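Local coordinates for CLIP-associating protein 2 (Mus musculus, PDB 3WOZ) that probably binds tubulin through TOG domains, of which this HEAT-repeat domain is one, and contributes to the control of microtubule dynamics, at residues M129-T132 and V133-T136; E152-A155 and K156-D159; K184-D187 and V188-A191. One frame throughout, in Å; residues are numbered along the deposited sequence. Where two conformers were deposited one is given.

Overall arrangement
From the N terminus, the three contacts follow one another in series along the all-helical TOG domain; none nests in or crosses another, and each is local, bridging residues a helical turn apart. Contact 1 lies where helix 121-133 ends and its exit loop begins. The next helix, 141-155, reaches its own C-terminal end in contact 2, before the loop leading to helix 167-179. Contact 3 caps the start of helix 186-202, which packs against helix 141-155. The centres lie about 19 to 20 Å apart, and contacts 2 and 3 come within about 5 Å at their nearest atoms without touching.

Contact 1. Residues M129-T132 and V133-T136; sequences MRFT and VDQT
Val133 folds its isopropyl group back over two carbonyls of the last turn of helix 121-133, at the C-terminal end of one of the helices that build this HEAT-repeat TOG domain. Its CG2 comes within 3.3 Å of Arg130 O, and CG1 lies 3.5 Å from Met129 O, so the two methyls cover successive carbonyl oxygens of the final turn. CG1 stands anti to the carbonyl carbon of Val133 (chi1 -44°), which leaves CG2 between the backbone N and that carbon and turns it onto Arg130 O. Val133 N is shared by the same two acceptors, Met129 O and Arg130 O, through weak bonds, as the helix gives way to loop. Asp134 is the first residue with non-helical backbone angles; its N makes another weak bond to Phe131 O, and its CB rests 3.4 Å from that oxygen.

The inner side is closely packed. Selenomethionine Met129 touches Thr169 and Ala172 of helix 167-179, Phe131 packs on Ile147 and Leu93, and Thr132 OG1 bonds back to Leu128 O. The loop side is looser: Asp134 OD2 approaches the edge of the Phe131 ring at 4.3 Å from CD1, whereas Thr136, exposed, lies beyond the helix end. An Asx turn orders this outer part. Asp134 OD1 accepts from Thr136 N at 3.2 Å, nearly along its own C-O axis, and also from Thr136 OG1 at 2.6 Å, on the syn side and 19° out of the carboxylate plane.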
HETATM    1  N   MSE A 129       1.846  -9.554  -1.326  1.00 51.01           N
HETATM    2  CA  MSE A 129       2.536 -10.804  -1.019  1.00 52.53           C
HETATM    3  C   MSE A 129       4.054 -10.645  -1.141  1.00 53.11           C
HETATM    4  O   MSE A 129       4.789 -11.035  -0.236  1.00 53.25           O
HETATM    5  CB  MSE A 129       2.011 -11.961  -1.875  1.00 52.87           C
HETATM    6  CG  MSE A 129       0.566 -12.371  -1.576  1.00 53.85           C
HETATM    7 SE   MSE A 129       0.151 -12.794   0.291  1.00 58.89          SE
HETATM    8  CE  MSE A 129      -0.517 -11.057   0.889  1.00 57.33           C
ATOM      9  N   ARG A 130       4.507 -10.045  -2.239  1.00 54.06           N
ATOM     10  CA  ARG A 130       5.929  -9.747  -2.440  1.00 55.18           C
ATOM     11  C   ARG A 130       6.488  -8.788  -1.383  1.00 55.64           C
ATOM     12  O   ARG A 130       7.608  -8.978  -0.905  1.00 55.62           O
ATOM     13  CB  ARG A 130       6.183  -9.193  -3.849  1.00 55.20           C
ATOM     14  CG  ARG A 130       6.156 -10.251  -4.955  1.00 56.53           C
ATOM     15  CD  ARG A 130       6.427  -9.653  -6.340  1.00 58.30           C
ATOM     16  NE  ARG A 130       5.344  -8.776  -6.789  1.00 58.96           N
ATOM     17  CZ  ARG A 130       4.240  -9.191  -7.410  1.00 60.10           C
ATOM     18  NH1 ARG A 130       4.052 -10.481  -7.667  1.00 60.24           N
ATOM     19  NH2 ARG A 130       3.314  -8.310  -7.770  1.00 60.37           N
ATOM     20  N   PHE A 131       5.708  -7.772  -1.014  1.00 56.15           N
ATOM     21  CA  PHE A 131       6.142  -6.789  -0.019  1.00 56.83           C
ATOM     22  C   PHE A 131       6.321  -7.410   1.369  1.00 57.61           C
ATOM     23  O   PHE A 131       7.252  -7.061   2.092  1.00 57.65           O
ATOM     24  CB  PHE A 131       5.171  -5.605   0.038  1.00 56.49           C
ATOM     25  CG  PHE A 131       5.706  -4.401   0.772  1.00 55.63           C
ATOM     26  CD1 PHE A 131       6.973  -3.896   0.490  1.00 54.64           C
ATOM     27  CD2 PHE A 131       4.925  -3.749   1.722  1.00 55.01           C
ATOM     28  CE1 PHE A 131       7.462  -2.776   1.158  1.00 54.17           C
ATOM     29  CE2 PHE A 131       5.404  -2.625   2.393  1.00 54.45           C
ATOM     30  CZ  PHE A 131       6.676  -2.140   2.111  1.00 54.61           C
ATOM     31  N   THR A 132       5.429  -8.332   1.722  1.00 58.74           N
ATOM     32  CA  THR A 132       5.493  -9.050   2.994  1.00 60.10           C
ATOM     33  C   THR A 132       6.809  -9.825   3.141  1.00 61.14           C
ATOM     34  O   THR A 132       7.412  -9.834   4.216  1.00 61.14           O
ATOM     35  CB  THR A 132       4.283  -9.998   3.156  1.00 60.07           C
ATOM     36  OG1 THR A 132       3.073  -9.230   3.137  1.00 60.36           O
ATOM     37  CG2 THR A 132       4.355 -10.783   4.466  1.00 59.95           C
ATOM     38  N   VAL A 133       7.256 -10.450   2.053  1.00 62.39           N
ATOM     39  CA  VAL A 133       8.492 -11.233   2.064  1.00 63.73           C
ATOM     40  C   VAL A 133       9.734 -10.406   1.709  1.00 64.69           C
ATOM     41  O   VAL A 133      10.860 -10.849   1.951  1.00 64.88           O
ATOM     42  CB  VAL A 133       8.409 -12.484   1.134  1.00 63.58           C
ATOM     43  CG1 VAL A 133       7.084 -13.201   1.318  1.00 63.77           C
ATOM     44  CG2 VAL A 133       8.613 -12.107  -0.332  1.00 63.63           C
ATOM     45  N   ASP A 134       9.520  -9.210   1.152  1.00 65.76           N
ATOM     46  CA  ASP A 134      10.601  -8.388   0.596  1.00 66.88           C
ATOM     47  C   ASP A 134      11.861  -8.426   1.458  1.00 67.46           C
ATOM     48  O   ASP A 134      11.844  -8.037   2.632  1.00 67.49           O
ATOM     49  CB  ASP A 134      10.136  -6.945   0.361  1.00 67.00           C
ATOM     50  CG  ASP A 134      10.906  -6.252  -0.756  1.00 67.81           C
ATOM     51  OD1 ASP A 134      12.160  -6.238  -0.714  1.00 68.47           O
ATOM     52  OD2 ASP A 134      10.253  -5.705  -1.674  1.00 68.56           O
ATOM     53  N   GLN A 135      12.943  -8.914   0.852  1.00 68.18           N
ATOM     54  CA  GLN A 135      14.192  -9.218   1.551  1.00 68.73           C
ATOM     55  C   GLN A 135      15.170  -8.040   1.564  1.00 68.85           C
ATOM     56  O   GLN A 135      16.142  -8.043   2.326  1.00 69.09           O
ATOM     57  CB  GLN A 135      14.853 -10.445   0.909  1.00 68.93           C
ATOM     58  CG  GLN A 135      15.795 -11.227   1.828  1.00 69.68           C
ATOM     59  CD  GLN A 135      15.067 -12.240   2.694  1.00 70.61           C
ATOM     60  OE1 GLN A 135      14.312 -13.076   2.193  1.00 71.21           O
ATOM     61  NE2 GLN A 135      15.302 -12.176   4.002  1.00 71.11           N
ATOM     62  N   THR A 136      14.908  -7.033   0.731  1.00 68.97           N
ATOM     63  CA  THR A 136      15.794  -5.867   0.608  1.00 69.01           C
ATOM     64  C   THR A 136      15.495  -4.776   1.647  1.00 68.82           C
ATOM     65  O   THR A 136      15.753  -3.589   1.410  1.00 68.95           O
ATOM     66  CB  THR A 136      15.743  -5.260  -0.817  1.00 69.10           C
ATOM     67  OG1 THR A 136      14.393  -4.898  -1.140  1.00 69.53           O
ATOM     68  CG2 THR A 136      16.270  -6.252  -1.849  1.00 69.13           C
TER

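Contact 2. Residues E152-A155 and K156-D159; sequences ETLA and KQMD
Lys156 turns back along the end of helix 141-155 to reach Glu152, one turn earlier. Its CB sits 3.5 Å from Thr153 O, and CG, anti to the carbonyl carbon of Lys156 (chi1 -52°), lies 3.3 Å from Glu152 O. A bend at chi2 keeps CD near that same oxygen, while CE arrives 3.4 Å from Glu152 OE2. A second bend at chi4 brings NZ to OE2 at 2.8 Å, forming a salt bridge in which the ammonium approaches from above the carboxylate plane, 36° out of it. The other carboxylate oxygen, Glu152 OE1, has a weak bond to Ser194 of helix 186-202. This i to i+4 ion pair lies where a helix of the HEAT-repeat array runs into the loop before helix 167-179. In the backbone, Gln157 N bonds to Leu154 O at 3.1 Å. On the buried side, Leu154 CG meets the selenium of selenomethionine Met158 at 4.0 Å; Leu154 also packs on Leu128, and Met158 on Phe125, both of helix 121-133. Leu154 CD1 lies 3.8 Å from Gln157 NE2, an amide nitrogen held by Asn121 OD1 and Arg116 O.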
ATOM      1  N   GLU A 152      -5.974  -7.453   5.244  1.00 43.09           N
ATOM      2  CA  GLU A 152      -7.262  -7.810   5.825  1.00 44.01           C
ATOM      3  C   GLU A 152      -8.417  -7.082   5.141  1.00 44.02           C
ATOM      4  O   GLU A 152      -9.417  -7.705   4.795  1.00 44.33           O
ATOM      5  CB  GLU A 152      -7.292  -7.540   7.331  1.00 44.27           C
ATOM      6  CG  GLU A 152      -8.249  -8.476   8.066  1.00 46.68           C
ATOM      7  CD  GLU A 152      -9.078  -7.793   9.134  1.00 50.13           C
ATOM      8  OE1 GLU A 152      -8.574  -6.860   9.799  1.00 51.58           O
ATOM      9  OE2 GLU A 152     -10.244  -8.212   9.318  1.00 52.12           O
ATOM     10  N   THR A 153      -8.273  -5.772   4.941  1.00 44.13           N
ATOM     11  CA  THR A 153      -9.327  -4.973   4.303  1.00 44.14           C
ATOM     12  C   THR A 153      -9.502  -5.352   2.828  1.00 44.47           C
ATOM     13  O   THR A 153     -10.624  -5.404   2.324  1.00 44.49           O
ATOM     14  CB  THR A 153      -9.061  -3.462   4.456  1.00 44.07           C
ATOM     15  OG1 THR A 153      -8.737  -3.172   5.821  1.00 43.17           O
ATOM     16  CG2 THR A 153     -10.279  -2.645   4.049  1.00 43.91           C
ATOM     17  N   LEU A 154      -8.391  -5.633   2.147  1.00 45.07           N
ATOM     18  CA  LEU A 154      -8.430  -6.054   0.745  1.00 45.51           C
ATOM     19  C   LEU A 154      -9.122  -7.407   0.602  1.00 46.20           C
ATOM     20  O   LEU A 154      -9.838  -7.645  -0.372  1.00 45.97           O
ATOM     21  CB  LEU A 154      -7.018  -6.111   0.143  1.00 45.36           C
ATOM     22  CG  LEU A 154      -6.920  -6.350  -1.371  1.00 44.85           C
ATOM     23  CD1 LEU A 154      -7.425  -5.142  -2.159  1.00 43.70           C
ATOM     24  CD2 LEU A 154      -5.497  -6.695  -1.782  1.00 44.77           C
ATOM     25  N   ALA A 155      -8.911  -8.277   1.586  1.00 47.23           N
ATOM     26  CA  ALA A 155      -9.512  -9.608   1.603  1.00 48.49           C
ATOM     27  C   ALA A 155     -11.037  -9.562   1.692  1.00 49.19           C
ATOM     28  O   ALA A 155     -11.716 -10.457   1.186  1.00 49.57           O
ATOM     29  CB  ALA A 155      -8.934 -10.436   2.743  1.00 48.53           C
ATOM     30  N   LYS A 156     -11.564  -8.514   2.329  1.00 49.92           N
ATOM     31  CA  LYS A 156     -13.007  -8.318   2.468  1.00 50.51           C
ATOM     32  C   LYS A 156     -13.682  -7.889   1.163  1.00 50.63           C
ATOM     33  O   LYS A 156     -14.905  -7.960   1.042  1.00 50.89           O
ATOM     34  CB  LYS A 156     -13.324  -7.293   3.572  1.00 50.72           C
ATOM     35  CG  LYS A 156     -12.669  -7.559   4.932  1.00 51.93           C
ATOM     36  CD  LYS A 156     -13.099  -8.893   5.537  1.00 53.81           C
ATOM     37  CE  LYS A 156     -12.288  -9.231   6.781  1.00 54.68           C
ATOM     38  NZ  LYS A 156     -12.648  -8.367   7.942  1.00 56.39           N
ATOM     39  N   GLN A 157     -12.890  -7.436   0.196  1.00 50.76           N
ATOM     40  CA  GLN A 157     -13.434  -6.983  -1.084  1.00 50.77           C
ATOM     41  C   GLN A 157     -12.990  -7.837  -2.283  1.00 51.18           C
ATOM     42  O   GLN A 157     -13.436  -7.616  -3.410  1.00 51.19           O
ATOM     43  CB  GLN A 157     -13.119  -5.493  -1.310  1.00 50.53           C
ATOM     44  CG  GLN A 157     -11.640  -5.149  -1.510  1.00 49.24           C
ATOM     45  CD  GLN A 157     -11.400  -3.665  -1.764  1.00 48.01           C
ATOM     46  OE1 GLN A 157     -11.834  -2.812  -0.990  1.00 48.55           O
ATOM     47  NE2 GLN A 157     -10.694  -3.353  -2.844  1.00 46.85           N
HETATM   48  N   MSE A 158     -12.118  -8.808  -2.033  1.00 51.76           N
HETATM   49  CA  MSE A 158     -11.565  -9.655  -3.091  1.00 52.60           C
HETATM   50  C   MSE A 158     -12.523 -10.731  -3.588  1.00 53.00           C
HETATM   51  O   MSE A 158     -13.482 -11.091  -2.906  1.00 52.81           O
HETATM   52  CB  MSE A 158     -10.294 -10.341  -2.596  1.00 52.79           C
HETATM   53  CG  MSE A 158      -9.018  -9.595  -2.888  1.00 53.80           C
HETATM   54 SE   MSE A 158      -7.565 -10.286  -1.806  1.00 57.36          SE
HETATM   55  CE  MSE A 158      -7.193 -11.971  -2.717  1.00 56.04           C
ATOM     56  N   ASP A 159     -12.245 -11.233  -4.787  1.00 53.86           N
ATOM     57  CA  ASP A 159     -12.835 -12.477  -5.275  1.00 54.64           C
ATOM     58  C   ASP A 159     -12.012 -13.639  -4.732  1.00 55.03           C
ATOM     59  O   ASP A 159     -10.806 -13.492  -4.542  1.00 55.03           O
ATOM     60  CB  ASP A 159     -12.816 -12.520  -6.805  1.00 54.75           C
ATOM     61  CG  ASP A 159     -13.988 -11.791  -7.432  1.00 55.45           C
ATOM     62  OD1 ASP A 159     -15.010 -11.566  -6.742  1.00 55.91           O
ATOM     63  OD2 ASP A 159     -13.885 -11.455  -8.632  1.00 56.51           O
TER

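Contact 3. Residues K184-D187 and V188-A191; sequences KSSD and VRKA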
ATOM      1  N   LYS A 184       6.516  -8.889  20.927  1.00 64.57           N
ATOM      2  CA  LYS A 184       6.783  -7.453  21.016  1.00 64.31           C
ATOM      3  C   LYS A 184       5.552  -6.585  20.751  1.00 63.94           C
ATOM      4  O   LYS A 184       5.506  -5.425  21.166  1.00 64.07           O
ATOM      5  CB  LYS A 184       7.919  -7.059  20.067  1.00 64.44           C
ATOM      6  CG  LYS A 184       9.300  -7.524  20.524  1.00 65.21           C
ATOM      7  CD  LYS A 184      10.397  -7.171  19.518  1.00 66.25           C
ATOM      8  CE  LYS A 184      10.478  -8.182  18.374  1.00 66.89           C
ATOM      9  NZ  LYS A 184      10.856  -9.551  18.844  1.00 67.44           N
ATOM     10  N   SER A 185       4.555  -7.146  20.069  1.00 63.32           N
ATOM     11  CA  SER A 185       3.376  -6.372  19.691  1.00 62.70           C
ATOM     12  C   SER A 185       2.082  -7.182  19.676  1.00 62.17           C
ATOM     13  O   SER A 185       1.918  -8.111  18.879  1.00 62.06           O
ATOM     14  CB  SER A 185       3.601  -5.684  18.336  1.00 62.84           C
ATOM     15  OG  SER A 185       2.440  -4.995  17.903  1.00 62.85           O
ATOM     16  N   SER A 186       1.168  -6.805  20.566  1.00 61.57           N
ATOM     17  CA  SER A 186      -0.202  -7.307  20.552  1.00 60.89           C
ATOM     18  C   SER A 186      -0.926  -6.886  19.270  1.00 60.45           C
ATOM     19  O   SER A 186      -1.837  -7.573  18.809  1.00 60.36           O
ATOM     20  CB  SER A 186      -0.960  -6.798  21.781  1.00 60.96           C
ATOM     21  OG  SER A 186      -2.347  -7.077  21.688  1.00 60.87           O
ATOM     22  N   ASP A 187      -0.509  -5.754  18.704  1.00 59.90           N
ATOM     23  CA  ASP A 187      -1.091  -5.241  17.464  1.00 59.31           C
ATOM     24  C   ASP A 187      -0.755  -6.112  16.253  1.00 58.85           C
ATOM     25  O   ASP A 187      -1.624  -6.390  15.428  1.00 58.71           O
ATOM     26  CB  ASP A 187      -0.675  -3.788  17.229  1.00 59.32           C
ATOM     27  CG  ASP A 187      -1.333  -2.829  18.207  1.00 59.41           C
ATOM     28  OD1 ASP A 187      -2.455  -3.117  18.675  1.00 59.12           O
ATOM     29  OD2 ASP A 187      -0.727  -1.781  18.502  1.00 60.02           O
ATOM     30  N   VAL A 188       0.499  -6.544  16.155  1.00 58.28           N
ATOM     31  CA  VAL A 188       0.886  -7.523  15.142  1.00 57.97           C
ATOM     32  C   VAL A 188       0.076  -8.812  15.329  1.00 57.77           C
ATOM     33  O   VAL A 188      -0.517  -9.311  14.369  1.00 57.71           O
ATOM     34  CB  VAL A 188       2.408  -7.804  15.156  1.00 57.89           C
ATOM     35  CG1 VAL A 188       2.771  -8.825  14.098  1.00 58.03           C
ATOM     36  CG2 VAL A 188       3.180  -6.525  14.906  1.00 57.60           C
ATOM     37  N   ARG A 189       0.029  -9.304  16.572  1.00 57.52           N
ATOM     38  CA  ARG A 189      -0.712 -10.514  16.927  0.50 57.40           C
ATOM     39  C   ARG A 189      -2.139 -10.498  16.369  1.00 57.46           C
ATOM     40  O   ARG A 189      -2.548 -11.417  15.658  1.00 57.41           O
ATOM     41  CB  ARG A 189      -0.724 -10.682  18.456  0.50 57.27           C
ATOM     42  CG  ARG A 189      -1.117 -12.063  18.951  0.50 56.84           C
ATOM     43  CD  ARG A 189      -0.741 -12.269  20.417  0.50 55.72           C
ATOM     44  NE  ARG A 189       0.570 -11.706  20.735  0.50 54.83           N
ATOM     45  CZ  ARG A 189       0.773 -10.740  21.626  0.50 53.87           C
ATOM     46  NH1 ARG A 189      -0.249 -10.243  22.306  0.50 53.53           N
ATOM     47  NH2 ARG A 189       1.998 -10.283  21.850  0.50 53.04           N
ATOM     48  N   LYS A 190      -2.890  -9.448  16.697  1.00 57.54           N
ATOM     49  CA  LYS A 190      -4.286  -9.341  16.270  1.00 57.69           C
ATOM     50  C   LYS A 190      -4.421  -9.123  14.763  1.00 57.45           C
ATOM     51  O   LYS A 190      -5.371  -9.618  14.144  1.00 57.54           O
ATOM     52  CB  LYS A 190      -5.023  -8.242  17.050  1.00 57.80           C
ATOM     53  CG  LYS A 190      -5.112  -8.480  18.565  1.00 59.13           C
ATOM     54  CD  LYS A 190      -5.896  -9.752  18.913  1.00 60.97           C
ATOM     55  CE  LYS A 190      -5.629 -10.195  20.347  1.00 61.94           C
ATOM     56  NZ  LYS A 190      -6.213 -11.537  20.637  1.00 62.80           N
ATOM     57  N   ALA A 191      -3.472  -8.390  14.181  1.00 57.03           N
ATOM     58  CA  ALA A 191      -3.493  -8.099  12.747  1.00 56.82           C
ATOM     59  C   ALA A 191      -3.195  -9.347  11.912  1.00 56.69           C
ATOM     60  O   ALA A 191      -3.840  -9.576  10.891  1.00 56.40           O
ATOM     61  CB  ALA A 191      -2.523  -6.976  12.409  1.00 56.76           C
TER
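Ser185, with extended backbone angles, immediately precedes helix 186-202, whose first i to i+4 bond runs from Arg189 N to Ser185 O (3.2 Å, 168° at the hydrogen) and is followed by Lys190 N to Ser186 O and Ala191 N to Asp187 O. As the N-cap, Ser185 accepts Val188 N on its hydroxyl, OG, at 3.0 Å. A chi1 of 176° swings OG away from the backbone N of Ser185 and over the opening turn, where it also touches Val188 CG2 at 3.4 Å. An alanine here is likely to leave the Val188 N-H without its capping acceptor and the helix start less firmly fixed. In the conformer described, one of two deposited, Arg189 bends at chi3 and appears to return over the same turn: Ser186 CA and Ser185 O lie over one guanidinium face, the oxygen offset toward the rim. In that conformer NH2 bonds to Glu182 O, which would join the first turn to the preceding loop. Lys190 CG passes 3.4 Å from Ser186 O. In this HEAT-repeat domain the capped end packs beside helix 141-155, where Asp187 and Val188 touch Val145 and Ala191 meets Leu148.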